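Putative phosphohydrolase (Shewanella amazonensis, PDB 3M1T) is of unknown function but, as an all-helical HDOD protein related to HD phosphodiesterases, may act in signal transduction or hydrolyse a phosphate ester. Local coordinates at residues D12-L17 / A179-L184; G93-V98 / G141-V146. All blocks are in the same frame, centred on the assembly; numbering follows the deposited sequence.

Contact 1: D12-L17 / A179-L184; sequences DELPRL and AEIGAL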
loop_
_atom_site.group_PDB
_atom_site.type_symbol
_atom_site.label_atom_id
_atom_site.label_comp_id
_atom_site.label_asym_id
_atom_site.label_seq_id
_atom_site.Cartn_x
_atom_site.Cartn_y
_atom_site.Cartn_z
ATOM N N ASP A 12 -9.296 13.931 14.191
ATOM C CA ASP A 12 -9.982 13.291 15.313
ATOM C C ASP A 12 -11.100 12.371 14.882
ATOM O O ASP A 12 -11.783 11.778 15.711
ATOM C CB ASP A 12 -10.435 14.335 16.332
ATOM C CG ASP A 12 -11.475 15.281 15.787
ATOM O OD1 ASP A 12 -11.837 15.187 14.596
ATOM O OD2 ASP A 12 -11.917 16.156 16.576
ATOM N N GLU A 13 -11.241 12.193 13.583
ATOM C CA GLU A 13 -12.210 11.259 13.038
ATOM C C GLU A 13 -11.600 9.967 12.537
ATOM O O GLU A 13 -12.319 9.020 12.234
ATOM C CB GLU A 13 -12.984 11.959 11.922
ATOM C CG GLU A 13 -13.825 13.085 12.498
ATOM C CD GLU A 13 -14.461 13.947 11.407
ATOM O OE1 GLU A 13 -14.518 13.503 10.250
ATOM O OE2 GLU A 13 -14.878 15.070 11.746
ATOM N N LEU A 14 -10.279 9.900 12.431
ATOM C CA LEU A 14 -9.660 8.765 11.822
ATOM C C LEU A 14 -9.829 7.536 12.709
ATOM O O LEU A 14 -9.867 7.671 13.944
ATOM C CB LEU A 14 -8.134 9.008 11.631
ATOM C CG LEU A 14 -7.761 10.108 10.654
ATOM C CD1 LEU A 14 -6.270 10.407 10.720
ATOM C CD2 LEU A 14 -8.114 9.711 9.218
ATOM N N PRO A 15 -9.829 6.376 12.106
ATOM C CA PRO A 15 -9.900 5.179 12.895
ATOM C C PRO A 15 -8.678 4.999 13.760
ATOM O O PRO A 15 -7.564 5.364 13.353
ATOM C CB PRO A 15 -9.964 4.087 11.865
ATOM C CG PRO A 15 -9.405 4.638 10.694
ATOM C CD PRO A 15 -9.818 6.062 10.675
ATOM N N ARG A 16 -8.918 4.451 14.936
ATOM C CA ARG A 16 -7.887 4.239 15.923
ATOM C C ARG A 16 -7.543 2.770 15.978
ATOM O O ARG A 16 -8.434 1.900 15.969
ATOM C CB ARG A 16 -8.369 4.678 17.284
ATOM C CG ARG A 16 -8.093 6.151 17.565
ATOM C CD ARG A 16 -7.310 6.281 18.838
ATOM N NE ARG A 16 -8.049 7.077 19.804
ATOM C CZ ARG A 16 -7.815 7.070 21.115
ATOM N NH1 ARG A 16 -6.864 6.298 21.637
ATOM N NH2 ARG A 16 -8.559 7.835 21.919
ATOM N N LEU A 17 -6.245 2.478 16.034
ATOM C CA LEU A 17 -5.803 1.104 16.250
ATOM C C LEU A 17 -6.044 0.687 17.698
ATOM O O LEU A 17 -5.856 1.477 18.613
ATOM C CB LEU A 17 -4.326 0.983 15.932
ATOM C CG LEU A 17 -3.961 1.249 14.470
ATOM C CD1 LEU A 17 -2.383 1.230 14.370
ATOM C CD2 LEU A 17 -4.676 0.222 13.555
ATOM N N ALA A 179 -5.444 10.499 -1.540
ATOM C CA ALA A 179 -4.027 10.336 -1.312
ATOM C C ALA A 179 -3.652 11.081 -0.017
ATOM O O ALA A 179 -2.880 10.577 0.836
ATOM C CB ALA A 179 -3.152 10.783 -2.506
ATOM N N GLU A 180 -4.199 12.280 0.150
ATOM C CA GLU A 180 -3.913 13.121 1.313
ATOM C C GLU A 180 -4.461 12.480 2.591
ATOM O O GLU A 180 -3.764 12.426 3.638
ATOM C CB GLU A 180 -4.493 14.492 1.123
ATOM C CG GLU A 180 -3.719 15.293 0.118
ATOM C CD GLU A 180 -4.308 16.658 -0.124
ATOM O OE1 GLU A 180 -5.550 16.848 -0.032
ATOM O OE2 GLU A 180 -3.478 17.554 -0.405
ATOM N N ILE A 181 -5.711 11.981 2.571
ATOM C CA ILE A 181 -6.282 11.393 3.771
ATOM C C ILE A 181 -5.638 10.029 4.058
ATOM O O ILE A 181 -5.457 9.705 5.234
ATOM C CB ILE A 181 -7.845 11.355 3.801
ATOM C CG1 ILE A 181 -8.307 11.236 5.250
ATOM C CG2 ILE A 181 -8.407 10.325 2.802
ATOM C CD1 ILE A 181 -9.853 11.372 5.407
ATOM N N GLY A 182 -5.253 9.271 3.043
ATOM C CA GLY A 182 -4.481 8.049 3.243
ATOM C C GLY A 182 -3.123 8.352 3.880
ATOM O O GLY A 182 -2.665 7.617 4.778
ATOM N N ALA A 183 -2.510 9.431 3.454
ATOM C CA ALA A 183 -1.254 9.849 4.055
ATOM C C ALA A 183 -1.445 10.263 5.522
ATOM O O ALA A 183 -0.632 9.943 6.408
ATOM C CB ALA A 183 -0.621 11.019 3.258
ATOM N N LEU A 184 -2.513 11.011 5.750
ATOM C CA LEU A 184 -2.857 11.440 7.124
ATOM C C LEU A 184 -3.077 10.258 8.017
ATOM O O LEU A 184 -2.610 10.296 9.176
ATOM C CB LEU A 184 -4.110 12.307 7.092
ATOM C CG LEU A 184 -4.419 13.025 8.369
ATOM C CD1 LEU A 184 -3.442 14.188 8.579
ATOM C CD2 LEU A 184 -5.883 13.529 8.421
#
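Leu14, in the irregular segment 12-17, faces one turn of the helix that runs through 179-184, and the two backbones stay well apart, the closest CA atoms, those of Leu14 and Leu184, lying 8.7 Å from each other. Leu14 bridges the gap alone from its side, its CB directed at the helix and its two methyls divided between two residues three positions apart. CD1 of Leu14 lies 3.9 Å from CD2 of Leu184, the two leucines meeting at a slant, with the carbonyl O of Leu184 at 4.0 Å from the same methyl. The other branch, CD2 of Leu14, rests more loosely against CG1 of Ile181 at 4.3 Å. Leu184 takes part with its branched end: CG stands anti to the backbone N (chi1 -169°), which carries CD2 toward the loop although CB itself leaves the helix across the line to it. Leu144 of helix 140-148 touches both Leu14 and Ile181, while Leu7 of helix 5-8 packs on Ile181 and Leu184, so the contact belongs to a larger apolar cluster. Close by, Pro15 O accepts a hydrogen bond from Trp189 NE1, a polar tie between the same loop and the residue just beyond helix 178-188. Between 12-17 and 179-184 themselves the meeting is purely aliphatic, with no hydrogen bond or salt bridge, so shape and burial decide it, and the directional tie lies just past the helix, at Trp189.

Contact 2: G93-V98 / G141-V146; sequences GAVPKV and GELLIV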
loop_
_atom_site.group_PDB
_atom_site.type_symbol
_atom_site.label_atom_id
_atom_site.label_comp_id
_atom_site.label_asym_id
_atom_site.label_seq_id
_atom_site.Cartn_x
_atom_site.Cartn_y
_atom_site.Cartn_z
ATOM N N GLY A 93 -6.272 -6.163 9.140
ATOM C CA GLY A 93 -7.177 -6.395 10.262
ATOM C C GLY A 93 -7.852 -5.149 10.783
ATOM O O GLY A 93 -8.905 -5.240 11.413
ATOM N N ALA A 94 -7.208 -4.000 10.627
ATOM C CA ALA A 94 -7.718 -2.740 11.111
ATOM C C ALA A 94 -8.653 -2.128 10.050
ATOM O O ALA A 94 -9.288 -1.169 10.374
ATOM C CB ALA A 94 -6.591 -1.821 11.432
ATOM N N VAL A 95 -8.788 -2.734 8.862
ATOM C CA VAL A 95 -9.735 -2.191 7.827
ATOM C C VAL A 95 -11.058 -2.968 7.726
ATOM O O VAL A 95 -11.077 -4.140 7.302
ATOM C CB VAL A 95 -9.015 -2.059 6.487
ATOM C CG1 VAL A 95 -10.003 -1.766 5.277
ATOM C CG2 VAL A 95 -7.897 -1.005 6.621
ATOM N N PRO A 96 -12.173 -2.295 8.099
ATOM C CA PRO A 96 -13.531 -2.882 8.110
ATOM C C PRO A 96 -14.107 -3.130 6.726
ATOM O O PRO A 96 -13.496 -2.727 5.720
ATOM C CB PRO A 96 -14.372 -1.802 8.804
ATOM C CG PRO A 96 -13.640 -0.517 8.547
ATOM C CD PRO A 96 -12.168 -0.879 8.583
ATOM N N LYS A 97 -15.257 -3.808 6.672
ATOM C CA LYS A 97 -16.013 -3.840 5.419
ATOM C C LYS A 97 -16.316 -2.374 5.036
ATOM O O LYS A 97 -16.440 -1.475 5.900
ATOM C CB LYS A 97 -17.265 -4.745 5.531
ATOM C CG LYS A 97 -16.895 -6.239 5.794
ATOM C CD LYS A 97 -17.920 -7.255 5.293
ATOM C CE LYS A 97 -17.357 -8.696 5.351
ATOM N NZ LYS A 97 -18.360 -9.777 5.001
ATOM N N VAL A 98 -16.349 -2.161 3.725
ATOM C CA VAL A 98 -16.675 -0.886 3.139
ATOM C C VAL A 98 -17.654 -1.190 2.061
ATOM O O VAL A 98 -17.374 -2.010 1.165
ATOM C CB VAL A 98 -15.388 -0.179 2.556
ATOM C CG1 VAL A 98 -15.722 1.138 1.861
ATOM C CG2 VAL A 98 -14.374 0.050 3.629
ATOM N N GLY A 141 -6.961 5.481 1.789
ATOM C CA GLY A 141 -7.731 6.719 1.766
ATOM C C GLY A 141 -9.011 6.579 0.947
ATOM O O GLY A 141 -9.996 7.211 1.303
ATOM N N GLU A 142 -8.985 5.782 -0.111
ATOM C CA GLU A 142 -10.198 5.476 -0.901
ATOM C C GLU A 142 -11.305 4.970 0.050
ATOM O O GLU A 142 -12.453 5.463 0.090
ATOM C CB GLU A 142 -9.834 4.399 -1.943
ATOM C CG GLU A 142 -10.806 4.219 -3.096
ATOM C CD GLU A 142 -10.256 3.338 -4.221
ATOM O OE1 GLU A 142 -9.114 2.820 -4.138
ATOM O OE2 GLU A 142 -10.989 3.160 -5.213
ATOM N N LEU A 143 -10.935 3.982 0.846
ATOM C CA LEU A 143 -11.853 3.374 1.823
ATOM C C LEU A 143 -12.335 4.360 2.882
ATOM O O LEU A 143 -13.508 4.379 3.257
ATOM C CB LEU A 143 -11.197 2.138 2.459
ATOM C CG LEU A 143 -10.734 1.095 1.444
ATOM C CD1 LEU A 143 -10.085 -0.049 2.164
ATOM C CD2 LEU A 143 -11.906 0.587 0.498
ATOM N N LEU A 144 -11.428 5.210 3.367
ATOM C CA LEU A 144 -11.782 6.138 4.411
ATOM C C LEU A 144 -12.859 7.112 3.873
ATOM O O LEU A 144 -13.732 7.493 4.648
ATOM C CB LEU A 144 -10.538 6.953 4.833
ATOM C CG LEU A 144 -9.470 6.220 5.601
ATOM C CD1 LEU A 144 -8.361 7.230 5.939
ATOM C CD2 LEU A 144 -10.022 5.659 6.935
ATOM N N ILE A 145 -12.716 7.571 2.641
ATOM C CA ILE A 145 -13.698 8.511 2.059
ATOM C C ILE A 145 -15.083 7.879 1.929
ATOM O O ILE A 145 -16.119 8.488 2.276
ATOM C CB ILE A 145 -13.216 9.131 0.786
ATOM C CG1 ILE A 145 -12.012 10.068 1.060
ATOM C CG2 ILE A 145 -14.386 9.910 0.055
ATOM C CD1 ILE A 145 -11.412 10.579 -0.134
ATOM N N VAL A 146 -15.124 6.652 1.447
ATOM C CA VAL A 146 -16.421 5.939 1.350
ATOM C C VAL A 146 -17.068 5.785 2.706
ATOM O O VAL A 146 -18.276 6.020 2.872
ATOM C CB VAL A 146 -16.236 4.573 0.671
ATOM C CG1 VAL A 146 -17.562 3.706 0.750
ATOM C CG2 VAL A 146 -15.793 4.772 -0.765
#
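Val95 and Val98 pack against Leu143 and Val146 where the chain leaves helix 79-94 and runs beside helix 140-148, a loop-on-helix contact within the all-helical HDOD domain. Leu143 and Val146, three positions apart, present neighbouring side chains to the loop. Leu143 has CG anti to its carbonyl carbon (chi1 -56°), and its extended end separates two methyls for two different valines. CD1 meets CG1 of Val95 at 3.6 Å, the two side chains crossing at about a right angle; Trp107 of helix 103-124 also touches Val95. CD2 turns instead to Val98, whose CG2 lies 4.0 Å from it and also 4.0 Å from CB of Leu143. With CG1 opposite the backbone N (chi1 177°), Val98 directs that branch to the CB and CG1 of Val146, while the same CG1 still lies 4.1 Å from CD2 of Leu143. Replacing Val98 by an alanine would probably open a gap between the loop and the helix, leaving Val146 CG1 without its methyl partner and the CD2 branch of Leu143 less firmly packed. Phe101 and, from helix 103-124, Phe106 also pack on Leu143. Methyl meets methyl at the Val146 end, where CG1 of Val98 and CG1 of Val146 are modelled 3.3 Å apart, an approach short enough to be doubtful in detail and perhaps reflecting a small error in the placing of one methyl.

Overall arrangement
From the N terminus the chain passes helix 5-8 and enters the loop 12-17, which contact 1 joins to helix 178-188, closing a loop of 161 mostly helical residues. Within that span lies the whole of contact 2, which brings the loop that follows helix 79-94 back to helix 140-148 across 42 residues; the two contacts nest and do not cross. Their centres are about 10 Å apart, and they meet directly: Leu17 CD2 is 3.5 Å from Ala94 CB, and Ile181 O is 3.9 Å from Leu144 CD1. Helix 140-148 thus packs on helix 178-188 through Leu144 and on the 95-98 loop through Leu143 and Val146, linking early, middle and late parts of the HDOD domain.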